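HIAXHD3 (Humicola insolens, PDB 3ZXK) is a family GH43 glycoside hydrolase, an exo-acting arabinofuranosidase that probably removes arabinose side chains from xylan and served as a scaffold for engineering endo-xylanase activity. Local coordinates at residues G115-L118 and E123-P126; L63-N68 and K81-S86; S67-P72 and G101-R106; N202-V207 and G286-V291. All coordinates share one frame; numbering follows the deposited sequence.

Interaction 1 of 4, residues G115-L118 and E123-P126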
loop_
_atom_site.group_PDB
_atom_site.type_symbol
_atom_site.label_atom_id
_atom_site.label_comp_id
_atom_site.label_asym_id
_atom_site.label_seq_id
_atom_site.Cartn_x
_atom_site.Cartn_y
_atom_site.Cartn_z
ATOM N N GLY A 115 19.614 -7.721 10.608
ATOM C CA GLY A 115 20.032 -9.116 10.750
ATOM C C GLY A 115 21.344 -9.408 10.038
ATOM O O GLY A 115 21.582 -10.546 9.595
ATOM N N ASN A 116 22.212 -8.394 9.939
ATOM C CA ASN A 116 23.516 -8.534 9.249
ATOM C C ASN A 116 23.339 -8.718 7.735
ATOM O O ASN A 116 24.074 -9.469 7.086
ATOM C CB ASN A 116 24.367 -9.672 9.878
ATOM C CG ASN A 116 25.860 -9.534 9.604
ATOM O OD1 ASN A 116 26.362 -8.443 9.395
ATOM N ND2 ASN A 116 26.571 -10.658 9.617
ATOM N N ALA A 117 22.368 -8.001 7.177
ATOM C CA ALA A 117 22.075 -8.105 5.750
ATOM C C ALA A 117 23.283 -7.815 4.845
ATOM O O ALA A 117 23.473 -8.510 3.860
ATOM C CB ALA A 117 20.921 -7.194 5.394
ATOM N N LEU A 118 24.094 -6.805 5.189
ATOM C CA LEU A 118 25.226 -6.381 4.336
ATOM C C LEU A 118 26.201 -7.515 4.110
ATOM O O LEU A 118 26.949 -7.498 3.123
ATOM C CB LEU A 118 25.987 -5.183 4.928
ATOM C CG LEU A 118 26.964 -5.391 6.098
ATOM C CD1 LEU A 118 27.823 -4.142 6.299
ATOM C CD2 LEU A 118 26.225 -5.801 7.385
ATOM N N GLU A 123 19.973 -10.398 2.441
ATOM C CA GLU A 123 18.880 -11.127 3.085
ATOM C C GLU A 123 18.676 -10.667 4.526
ATOM O O GLU A 123 19.646 -10.524 5.259
ATOM C CB GLU A 123 19.222 -12.625 3.150
ATOM C CG GLU A 123 19.454 -13.243 1.792
ATOM C CD GLU A 123 18.160 -13.592 1.111
ATOM O OE1 GLU A 123 17.094 -13.358 1.723
ATOM O OE2 GLU A 123 18.210 -14.093 -0.029
ATOM N N VAL A 124 17.428 -10.446 4.925
ATOM C CA VAL A 124 17.107 -10.200 6.320
ATOM C C VAL A 124 16.278 -11.397 6.807
ATOM O O VAL A 124 15.216 -11.705 6.216
ATOM C CB VAL A 124 16.277 -8.915 6.480
ATOM C CG1 VAL A 124 15.907 -8.669 7.940
ATOM C CG2 VAL A 124 16.997 -7.715 5.887
ATOM N N PRO A 125 16.740 -12.100 7.864
ATOM C CA PRO A 125 15.890 -13.202 8.333
ATOM C C PRO A 125 14.539 -12.670 8.802
ATOM O O PRO A 125 14.493 -11.565 9.352
ATOM C CB PRO A 125 16.672 -13.777 9.526
ATOM C CG PRO A 125 18.063 -13.221 9.403
ATOM C CD PRO A 125 17.904 -11.881 8.740
ATOM N N PRO A 126 13.442 -13.410 8.569
ATOM C CA PRO A 126 12.092 -12.941 8.922
ATOM C C PRO A 126 11.980 -12.501 10.391
ATOM O O PRO A 126 11.318 -11.506 10.702
ATOM C CB PRO A 126 11.218 -14.173 8.646
ATOM C CG PRO A 126 11.927 -14.864 7.529
ATOM C CD PRO A 126 13.403 -14.635 7.743
HETATM O O HOH W 1 21.061 -11.822 6.995
#

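Interaction 2 of 4, residues L63-N68 and K81-S86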
loop_
_atom_site.group_PDB
_atom_site.type_symbol
_atom_site.label_atom_id
_atom_site.label_comp_id
_atom_site.label_asym_id
_atom_site.label_seq_id
_atom_site.Cartn_x
_atom_site.Cartn_y
_atom_site.Cartn_z
ATOM N N LEU A 63 0.455 2.878 13.990
ATOM C CA LEU A 63 0.619 4.284 13.633
ATOM C C LEU A 63 0.698 5.078 14.922
ATOM O O LEU A 63 -0.166 4.964 15.760
ATOM C CB LEU A 63 -0.560 4.751 12.752
ATOM C CG LEU A 63 -0.850 3.825 11.541
ATOM C CD1 LEU A 63 -1.922 4.436 10.641
ATOM C CD2 LEU A 63 0.405 3.563 10.713
ATOM N N ASN A 64 1.741 5.890 15.071
ATOM C CA ASN A 64 1.975 6.678 16.282
ATOM C C ASN A 64 1.891 8.183 16.049
ATOM O O ASN A 64 2.579 8.968 16.707
ATOM C CB ASN A 64 3.343 6.309 16.873
ATOM C CG ASN A 64 4.519 6.719 15.974
ATOM O OD1 ASN A 64 4.491 6.536 14.747
ATOM N ND2 ASN A 64 5.574 7.244 16.598
ATOM N N PHE A 65 1.013 8.579 15.156
ATOM C CA PHE A 65 0.993 9.948 14.672
ATOM C C PHE A 65 -0.063 10.812 15.338
ATOM O O PHE A 65 -0.222 11.984 14.986
ATOM C CB PHE A 65 0.779 9.972 13.166
ATOM C CG PHE A 65 1.614 8.976 12.412
ATOM C CD1 PHE A 65 2.995 8.954 12.587
ATOM C CD2 PHE A 65 1.033 8.077 11.514
ATOM C CE1 PHE A 65 3.796 8.060 11.877
ATOM C CE2 PHE A 65 1.834 7.180 10.803
ATOM C CZ PHE A 65 3.209 7.149 11.003
ATOM N N GLY A 66 -0.789 10.256 16.302
ATOM C CA GLY A 66 -1.836 11.011 16.978
ATOM C C GLY A 66 -3.053 10.174 17.293
ATOM O O GLY A 66 -3.250 9.086 16.741
ATOM N N SER A 67 -3.884 10.685 18.194
ATOM C CA SER A 67 -5.011 9.908 18.711
ATOM C C SER A 67 -6.088 9.634 17.655
ATOM O O SER A 67 -6.812 8.661 17.765
ATOM C CB SER A 67 -5.615 10.578 19.943
ATOM O OG SER A 67 -5.962 11.922 19.668
ATOM N N ASN A 68 -6.161 10.450 16.594
ATOM C CA ASN A 68 -7.184 10.178 15.579
ATOM C C ASN A 68 -6.879 8.918 14.772
ATOM O O ASN A 68 -7.765 8.387 14.136
ATOM C CB ASN A 68 -7.393 11.375 14.637
ATOM C CG ASN A 68 -8.281 12.466 15.241
ATOM O OD1 ASN A 68 -9.050 12.251 16.207
ATOM N ND2 ASN A 68 -8.194 13.650 14.659
ATOM N N LYS A 81 -5.230 10.731 5.579
ATOM C CA LYS A 81 -4.081 11.387 6.189
ATOM C C LYS A 81 -2.967 10.354 6.314
ATOM O O LYS A 81 -2.695 9.639 5.357
ATOM C CB LYS A 81 -4.467 12.088 7.499
ATOM C CG LYS A 81 -5.504 13.209 7.280
ATOM C CD LYS A 81 -5.824 13.905 8.582
ATOM C CE LYS A 81 -6.783 15.057 8.379
ATOM N NZ LYS A 81 -7.314 15.555 9.683
ATOM N N GLY A 82 -2.308 10.288 7.463
ATOM C CA GLY A 82 -1.294 9.268 7.687
ATOM C C GLY A 82 -0.143 9.305 6.695
ATOM O O GLY A 82 0.358 10.371 6.365
ATOM N N ILE A 83 0.283 8.125 6.263
ATOM C CA ILE A 83 1.514 7.992 5.510
ATOM C C ILE A 83 1.306 8.288 4.033
ATOM O O ILE A 83 0.637 7.543 3.313
ATOM C CB ILE A 83 2.125 6.587 5.691
ATOM C CG1 ILE A 83 2.482 6.385 7.171
ATOM C CG2 ILE A 83 3.324 6.378 4.754
ATOM C CD1 ILE A 83 2.932 4.957 7.515
ATOM N N TRP A 84 1.844 9.437 3.631
ATOM C CA TRP A 84 1.928 9.834 2.227
ATOM C C TRP A 84 3.299 9.413 1.702
ATOM O O TRP A 84 3.919 8.477 2.245
ATOM C CB TRP A 84 1.652 11.320 2.096
ATOM C CG TRP A 84 0.193 11.676 2.227
ATOM C CD1 TRP A 84 -0.752 11.130 3.092
ATOM C CD2 TRP A 84 -0.518 12.709 1.478
ATOM N NE1 TRP A 84 -1.971 11.754 2.955
ATOM C CE2 TRP A 84 -1.908 12.698 1.973
ATOM C CE3 TRP A 84 -0.166 13.579 0.452
ATOM C CZ2 TRP A 84 -2.875 13.547 1.461
ATOM C CZ3 TRP A 84 -1.145 14.435 -0.061
ATOM C CH2 TRP A 84 -2.471 14.424 0.433
ATOM N N ALA A 85 3.794 10.036 0.636
ATOM C CA ALA A 85 5.094 9.613 0.110
ATOM C C ALA A 85 6.178 9.773 1.165
ATOM O O ALA A 85 6.339 10.876 1.736
ATOM C CB ALA A 85 5.455 10.383 -1.151
ATOM N N SER A 86 6.879 8.673 1.416
ATOM C CA SER A 86 7.901 8.597 2.464
ATOM C C SER A 86 9.177 7.963 1.929
ATOM O O SER A 86 9.385 7.930 0.711
ATOM C CB SER A 86 7.302 7.860 3.661
ATOM O OG SER A 86 6.082 8.492 4.034
HETATM O O HOH W 2 -7.655 13.707 11.740
#

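Interaction 3 of 4, residues S67-P72 and G101-R106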
loop_
_atom_site.group_PDB
_atom_site.type_symbol
_atom_site.label_atom_id
_atom_site.label_comp_id
_atom_site.label_asym_id
_atom_site.label_seq_id
_atom_site.Cartn_x
_atom_site.Cartn_y
_atom_site.Cartn_z
ATOM N N SER A 67 -3.884 10.685 18.194
ATOM C CA SER A 67 -5.011 9.908 18.711
ATOM C C SER A 67 -6.088 9.634 17.655
ATOM O O SER A 67 -6.812 8.661 17.765
ATOM C CB SER A 67 -5.615 10.578 19.943
ATOM O OG SER A 67 -5.962 11.922 19.668
ATOM N N ASN A 68 -6.161 10.450 16.594
ATOM C CA ASN A 68 -7.184 10.178 15.579
ATOM C C ASN A 68 -6.879 8.918 14.772
ATOM O O ASN A 68 -7.765 8.387 14.136
ATOM C CB ASN A 68 -7.393 11.375 14.637
ATOM C CG ASN A 68 -8.281 12.466 15.241
ATOM O OD1 ASN A 68 -9.050 12.251 16.207
ATOM N ND2 ASN A 68 -8.194 13.650 14.659
ATOM N N TYR A 69 -5.629 8.450 14.801
ATOM C CA TYR A 69 -5.276 7.200 14.131
ATOM C C TYR A 69 -5.851 5.959 14.804
ATOM O O TYR A 69 -5.783 4.888 14.222
ATOM C CB TYR A 69 -3.737 7.102 13.930
ATOM C CG TYR A 69 -3.334 8.145 12.920
ATOM C CD1 TYR A 69 -3.381 7.887 11.553
ATOM C CD2 TYR A 69 -3.018 9.455 13.336
ATOM C CE1 TYR A 69 -3.098 8.888 10.635
ATOM C CE2 TYR A 69 -2.734 10.468 12.415
ATOM C CZ TYR A 69 -2.764 10.171 11.065
ATOM O OH TYR A 69 -2.499 11.160 10.161
ATOM N N ASP A 70 -6.441 6.102 15.993
ATOM C CA ASP A 70 -7.166 5.023 16.670
ATOM C C ASP A 70 -8.676 5.068 16.385
ATOM O O ASP A 70 -9.424 4.284 16.980
ATOM C CB ASP A 70 -6.922 5.092 18.190
ATOM C CG ASP A 70 -5.441 4.967 18.580
ATOM O OD1 ASP A 70 -4.584 4.420 17.818
ATOM O OD2 ASP A 70 -5.119 5.389 19.717
ATOM N N LEU A 71 -9.116 5.959 15.470
ATOM C CA LEU A 71 -10.528 6.081 15.044
ATOM C C LEU A 71 -11.451 6.130 16.278
ATOM O O LEU A 71 -12.295 5.248 16.490
ATOM C CB LEU A 71 -10.905 4.947 14.066
ATOM C CG LEU A 71 -12.234 5.011 13.303
ATOM C CD1 LEU A 71 -12.323 6.253 12.404
ATOM C CD2 LEU A 71 -12.363 3.751 12.460
ATOM N N PRO A 72 -11.272 7.164 17.112
ATOM C CA PRO A 72 -11.979 7.198 18.386
ATOM C C PRO A 72 -13.455 7.599 18.287
ATOM O O PRO A 72 -14.248 7.273 19.191
ATOM C CB PRO A 72 -11.213 8.259 19.178
ATOM C CG PRO A 72 -10.602 9.152 18.130
ATOM C CD PRO A 72 -10.251 8.227 17.014
ATOM N N GLY A 101 8.992 9.504 7.420
ATOM C CA GLY A 101 7.776 9.988 6.749
ATOM C C GLY A 101 7.190 11.171 7.496
ATOM O O GLY A 101 7.088 11.124 8.727
ATOM N N CYS A 102 6.773 12.209 6.764
ATOM C CA CYS A 102 6.088 13.349 7.372
ATOM C C CYS A 102 4.599 13.079 7.449
ATOM O O CYS A 102 3.972 12.756 6.440
ATOM C CB CYS A 102 6.328 14.640 6.572
ATOM S SG CYS A 102 5.429 16.023 7.340
ATOM N N VAL A 103 4.033 13.208 8.641
ATOM C CA VAL A 103 2.607 13.000 8.849
ATOM C C VAL A 103 2.117 14.186 9.650
ATOM O O VAL A 103 2.617 14.463 10.754
ATOM C CB VAL A 103 2.322 11.676 9.625
ATOM C CG1 VAL A 103 0.820 11.509 9.851
ATOM C CG2 VAL A 103 2.873 10.479 8.847
ATOM N N GLU A 104 1.153 14.896 9.058
ATOM C CA GLU A 104 0.536 16.080 9.651
ATOM C C GLU A 104 1.576 17.008 10.301
ATOM O O GLU A 104 1.503 17.344 11.498
ATOM C CB GLU A 104 -0.568 15.685 10.627
ATOM C CG GLU A 104 -1.641 14.816 9.972
ATOM C CD GLU A 104 -2.820 14.583 10.884
ATOM O OE1 GLU A 104 -3.514 15.573 11.235
ATOM O OE2 GLU A 104 -3.043 13.422 11.253
ATOM N N GLY A 105 2.555 17.384 9.489
ATOM C CA GLY A 105 3.476 18.462 9.841
ATOM C C GLY A 105 4.706 18.094 10.661
ATOM O O GLY A 105 5.517 18.958 10.921
ATOM N N ARG A 106 4.863 16.832 11.065
ATOM C CA ARG A 106 6.108 16.383 11.746
ATOM C C ARG A 106 6.652 15.157 11.030
ATOM O O ARG A 106 5.885 14.394 10.466
ATOM C CB ARG A 106 5.875 15.991 13.203
ATOM C CG ARG A 106 5.260 17.071 14.062
ATOM C CD ARG A 106 5.072 16.568 15.484
ATOM N NE ARG A 106 6.170 16.975 16.358
ATOM C CZ ARG A 106 6.208 16.725 17.669
ATOM N NH1 ARG A 106 5.217 16.054 18.243
ATOM N NH2 ARG A 106 7.235 17.135 18.408
#

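Interaction 4 of 4, residues N202-V207 and G286-V291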
loop_
_atom_site.group_PDB
_atom_site.type_symbol
_atom_site.label_atom_id
_atom_site.label_comp_id
_atom_site.label_asym_id
_atom_site.label_seq_id
_atom_site.Cartn_x
_atom_site.Cartn_y
_atom_site.Cartn_z
ATOM N N ASN A 202 28.270 11.907 -8.318
ATOM C CA ASN A 202 27.311 12.984 -8.520
ATOM C C ASN A 202 26.020 12.814 -7.721
ATOM O O ASN A 202 25.646 11.703 -7.391
ATOM C CB ASN A 202 26.959 13.068 -10.007
ATOM C CG ASN A 202 28.099 13.582 -10.858
ATOM O OD1 ASN A 202 28.701 14.610 -10.560
ATOM N ND2 ASN A 202 28.391 12.874 -11.937
ATOM N N TYR A 203 25.328 13.914 -7.457
ATOM C CA TYR A 203 24.051 13.867 -6.745
ATOM C C TYR A 203 22.894 14.074 -7.702
ATOM O O TYR A 203 22.891 15.005 -8.502
ATOM C CB TYR A 203 23.995 14.923 -5.631
ATOM C CG TYR A 203 25.047 14.673 -4.576
ATOM C CD1 TYR A 203 26.334 15.187 -4.715
ATOM C CD2 TYR A 203 24.762 13.876 -3.446
ATOM C CE1 TYR A 203 27.329 14.933 -3.784
ATOM C CE2 TYR A 203 25.748 13.615 -2.493
ATOM C CZ TYR A 203 27.026 14.165 -2.659
ATOM O OH TYR A 203 28.053 13.924 -1.748
ATOM N N TYR A 204 21.928 13.181 -7.607
ATOM C CA TYR A 204 20.726 13.220 -8.415
ATOM C C TYR A 204 19.502 13.250 -7.512
ATOM O O TYR A 204 19.446 12.591 -6.453
ATOM C CB TYR A 204 20.647 11.999 -9.339
ATOM C CG TYR A 204 21.760 11.916 -10.367
ATOM C CD1 TYR A 204 22.997 11.405 -10.028
ATOM C CD2 TYR A 204 21.571 12.358 -11.690
ATOM C CE1 TYR A 204 24.020 11.324 -10.951
ATOM C CE2 TYR A 204 22.591 12.258 -12.639
ATOM C CZ TYR A 204 23.836 11.773 -12.239
ATOM O OH TYR A 204 24.884 11.651 -13.114
ATOM N N ILE A 205 18.480 13.951 -7.978
ATOM C CA ILE A 205 17.177 13.910 -7.317
ATOM C C ILE A 205 16.146 13.665 -8.406
ATOM O O ILE A 205 16.146 14.349 -9.423
ATOM C CB ILE A 205 16.841 15.223 -6.549
ATOM C CG1 ILE A 205 17.871 15.487 -5.443
ATOM C CG2 ILE A 205 15.436 15.130 -5.964
ATOM C CD1 ILE A 205 17.806 16.873 -4.840
ATOM N N LEU A 206 15.300 12.663 -8.220
ATOM C CA LEU A 206 14.172 12.452 -9.112
ATOM C C LEU A 206 12.951 13.129 -8.531
ATOM O O LEU A 206 12.664 12.977 -7.335
ATOM C CB LEU A 206 13.886 10.957 -9.260
ATOM C CG LEU A 206 14.284 10.354 -10.600
ATOM C CD1 LEU A 206 15.805 10.377 -10.757
ATOM C CD2 LEU A 206 13.708 8.934 -10.707
ATOM N N VAL A 207 12.229 13.864 -9.371
ATOM C CA VAL A 207 10.974 14.507 -8.958
ATOM C C VAL A 207 9.889 14.262 -9.993
ATOM O O VAL A 207 10.197 14.007 -11.157
ATOM C CB VAL A 207 11.136 16.044 -8.713
ATOM C CG1 VAL A 207 12.173 16.341 -7.637
ATOM C CG2 VAL A 207 11.549 16.782 -10.003
ATOM N N GLY A 286 26.382 12.011 -18.671
ATOM C CA GLY A 286 26.058 11.663 -17.281
ATOM C C GLY A 286 24.609 11.810 -16.856
ATOM O O GLY A 286 24.334 12.112 -15.688
ATOM N N TRP A 287 23.679 11.539 -17.768
ATOM C CA TRP A 287 22.257 11.596 -17.430
ATOM C C TRP A 287 21.572 10.303 -17.759
ATOM O O TRP A 287 21.944 9.650 -18.737
ATOM C CB TRP A 287 21.600 12.707 -18.210
ATOM C CG TRP A 287 22.053 14.083 -17.843
ATOM C CD1 TRP A 287 23.145 14.770 -18.334
ATOM C CD2 TRP A 287 21.423 14.978 -16.885
ATOM N NE1 TRP A 287 23.221 16.028 -17.779
ATOM C CE2 TRP A 287 22.218 16.212 -16.890
ATOM C CE3 TRP A 287 20.291 14.903 -16.066
ATOM C CZ2 TRP A 287 21.876 17.313 -16.107
ATOM C CZ3 TRP A 287 19.971 16.012 -15.268
ATOM C CH2 TRP A 287 20.745 17.188 -15.287
ATOM N N PRO A 288 20.550 9.920 -16.977
ATOM C CA PRO A 288 19.832 8.679 -17.302
ATOM C C PRO A 288 18.687 8.935 -18.278
ATOM O O PRO A 288 18.094 10.015 -18.262
ATOM C CB PRO A 288 19.260 8.235 -15.945
ATOM C CG PRO A 288 19.040 9.524 -15.197
ATOM C CD PRO A 288 20.122 10.484 -15.679
ATOM N N GLU A 289 18.420 7.953 -19.137
ATOM C CA GLU A 289 17.284 7.997 -20.081
ATOM C C GLU A 289 16.547 6.671 -20.099
ATOM O O GLU A 289 17.175 5.607 -20.040
ATOM C CB GLU A 289 17.766 8.322 -21.505
ATOM C CG GLU A 289 18.288 9.743 -21.658
ATOM C CD GLU A 289 18.847 10.040 -23.047
ATOM O OE1 GLU A 289 19.115 9.079 -23.820
ATOM O OE2 GLU A 289 19.045 11.241 -23.374
ATOM N N VAL A 290 15.218 6.724 -20.204
ATOM C CA VAL A 290 14.418 5.502 -20.309
ATOM C C VAL A 290 14.620 4.852 -21.678
ATOM O O VAL A 290 14.575 5.531 -22.708
ATOM C CB VAL A 290 12.923 5.799 -20.029
ATOM C CG1 VAL A 290 12.028 4.634 -20.428
ATOM C CG2 VAL A 290 12.755 6.122 -18.557
ATOM N N VAL A 291 14.897 3.547 -21.665
ATOM C CA VAL A 291 14.902 2.747 -22.879
ATOM C C VAL A 291 13.442 2.398 -23.205
ATOM O O VAL A 291 12.787 1.676 -22.462
ATOM C CB VAL A 291 15.744 1.472 -22.664
ATOM C CG1 VAL A 291 15.715 0.565 -23.894
ATOM C CG2 VAL A 291 17.183 1.842 -22.277
#

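Interaction 1 of 4, residues G115-L118 and E123-P126
Ala117 and Glu123 meet through a weak polar contact. Ala117 CA lies 3.5 Å from Glu123 O in a CA-H...O contact, with an angle of 138° at the hydrogen.

Glu123 O has a second partner, a water molecule that donates to two main-chain oxygens. The water lies 2.9 Å from Gly115 O and 2.6 Å from Glu123 O. It bridges two loop segments that have no direct hydrogen bond between them. The carbonyl of Glu123 therefore meets both the water and the start of the short 3-10 turn at Ala117.

Apolar contact is small. Ala117 CB packs at 4.0 Å against Val124 CG2, the methyl that stands beside the backbone N of its residue while CG1 is anti to that N (chi1 179°). Pro125 joins with its ring carbon CD, which sits 4.0 Å from Gly115 O. Gly115 has positive phi, and a CB there would run into Pro125 CD. The close passage of the two loops thus suits a residue without a side chain.

The carboxylate of Glu123 turns away from 115-118, forming a salt bridge with Lys46 through OE1 and a hydrogen bond with Tyr48 through OE2. The backbone N of Asn116 bonds to Asp95 OD2.

Both segments belong to the long connection between strands 106-113 and 132-137, the two last strands of an antiparallel four-stranded blade. The contact folds this connection back on itself, with Val124 also touching Trp129 just before strand 132-137.

Interaction 2 of 4, residues L63-N68 and K81-S86
The Phe65 ring receives Ile83 obliquely, at its CE2 and CZ atoms. Phe65 CE2 lies 3.8 Å from Ile83 CG1, and Phe65 CZ lies 4.1 Å from Ile83 CD1. Tyr108 meets the same ring edge-to-face, and Val103 touches it too. The second flat group, the Trp84 indole, has Lys81 O at its edge and in its plane. Its NE1 bonds to Val80 O, its ring meets Phe36 and Phe505, and it touches two bound xylopyranose units.

The side chains of Phe65 and Ile83 cross at about a right angle. Ile83 CG1 stands anti to its own carbonyl carbon (chi1 -62°), which brings the ethyl arm to the ring. Leu63 adds a looser contact, with its CD2 at 4.3 Å from Ile83 CD1. An alanine in place of Phe65 would probably leave a gap beside the ethyl arm of Ile83 and take an aromatic partner from Tyr108.

At the outer end, one water accepts from both Asn68 ND2, at 3.0 Å, and Lys81 NZ, at 2.8 Å. Within 81-86, Ser86 OG donates to Trp84 O over 2.8 Å, from 47° above the carbonyl plane.

Both segments lie in the long loop that enters the strand 87-91 blade of the propeller. The direct contact is apolar and buried; between the segments the polar groups meet through the water at the more exposed end. The apolar packing holds Ile83, the residue before Trp84 of the glycan pocket, which is consistent with helping to place that part of the loop.

Interaction 3 of 4, residues S67-P72 and G101-R106
Tyr69 and Glu104 reach toward each other from the two segments and meet in a short hydrogen bond. Tyr69 OH donates to Glu104 OE2 at 2.6 Å. The oxygen is met on its anti side, 19° out of the carboxylate plane, while OE2 itself lies at the edge of the tyrosine ring. The two planes are turned 56° apart. Val103 packs beside the same hydroxyl, its CG1 3.4 Å from Tyr69 OH, and the two side chains pass alongside in opposing directions.

The hydroxyl also accepts a hydrogen bond from Gly82 N. With two polar partners its rotation is probably well fixed. Glu104 reaches Tyr69 because its chain is extended beyond CG (chi2 -172°).

Val103 to Arg106 form a type I' beta turn. It closes the hairpin of strands 96-103 and 106-113, the two central strands of one propeller blade. Glu104 and Gly105 take its middle positions, both with positive phi. Val103 N bonds to Arg106 O at 2.9 Å and Arg106 N to Val103 O at 3.3 Å.

Tyr69 itself is carried by the 3-10 segment 67-70, where Asp70 N bonds to Ser67 O. The backbone of Tyr69 is tied to Asn338, and its ring also touches Ala78 and Lys81. On the hairpin side, Val103 rests on Tyr108, Cys102 is linked by a disulfide to Cys140, and Arg106 forms a salt bridge with Asp138.

Interaction 4 of 4, residues N202-V207 and G286-V291
The backbones around Tyr204 and Gly286 stay well apart. The closest CA atoms, Tyr204 CA and Trp287 CA, are 9.3 Å from each other, so the Tyr204 side chain spans the gap to the main chain of Gly286. Segment 202-207 is extended throughout as part of strand 202-209, a central strand of its propeller blade. Segment 286-291 enters strand 288-290, an edge strand of the next blade, which runs from strand 250-254 to strand 288-290. The contact therefore joins two successive blades of the five-bladed beta-propeller of family GH43. Gly286 has positive phi, with angles at which a CB would crowd the carbonyl O of the residue before.

Tyr204 points from its strand toward 286-291. Its CG is anti to its carbonyl carbon (chi1 -63°). The ring also meets Trp282 edge-to-face and touches Val216 and Arg218. Pro288 CD approaches the ring obliquely, 4.3 Å from Tyr204 CE2. A phenylalanine in place of Tyr204 would probably keep much of this packing but leave Gly286 O without the hydroxyl that donates to it.

Tyr204 OH donates to Gly286 O at 2.7 Å, with a C=O...donor angle of 145°; the carbonyl oxygen lies at the ring edge, in the ring plane.

Interactions 2, 3 and 4 are buried, while interaction 1 is only partly so. Interactions 2 and 3 are neighbours, their centres about 4 Å apart. They share Ser67 and Asn68, and Tyr69 of one meets Gly82 of the other. Both fasten the loop leading into the 87-137 blade, one mainly by apolar packing and one by a hydroxyl-carboxylate bond. Of the four, interaction 2 alone has a glycan-pocket residue in its segments. Interaction 1 belongs to the same blade but to a different loop, its centre about 27 Å from that of interaction 2, and relies on a water bridge between main-chain oxygens. Interaction 4 alone links two blades, with a tyrosine bonded to a backbone carbonyl.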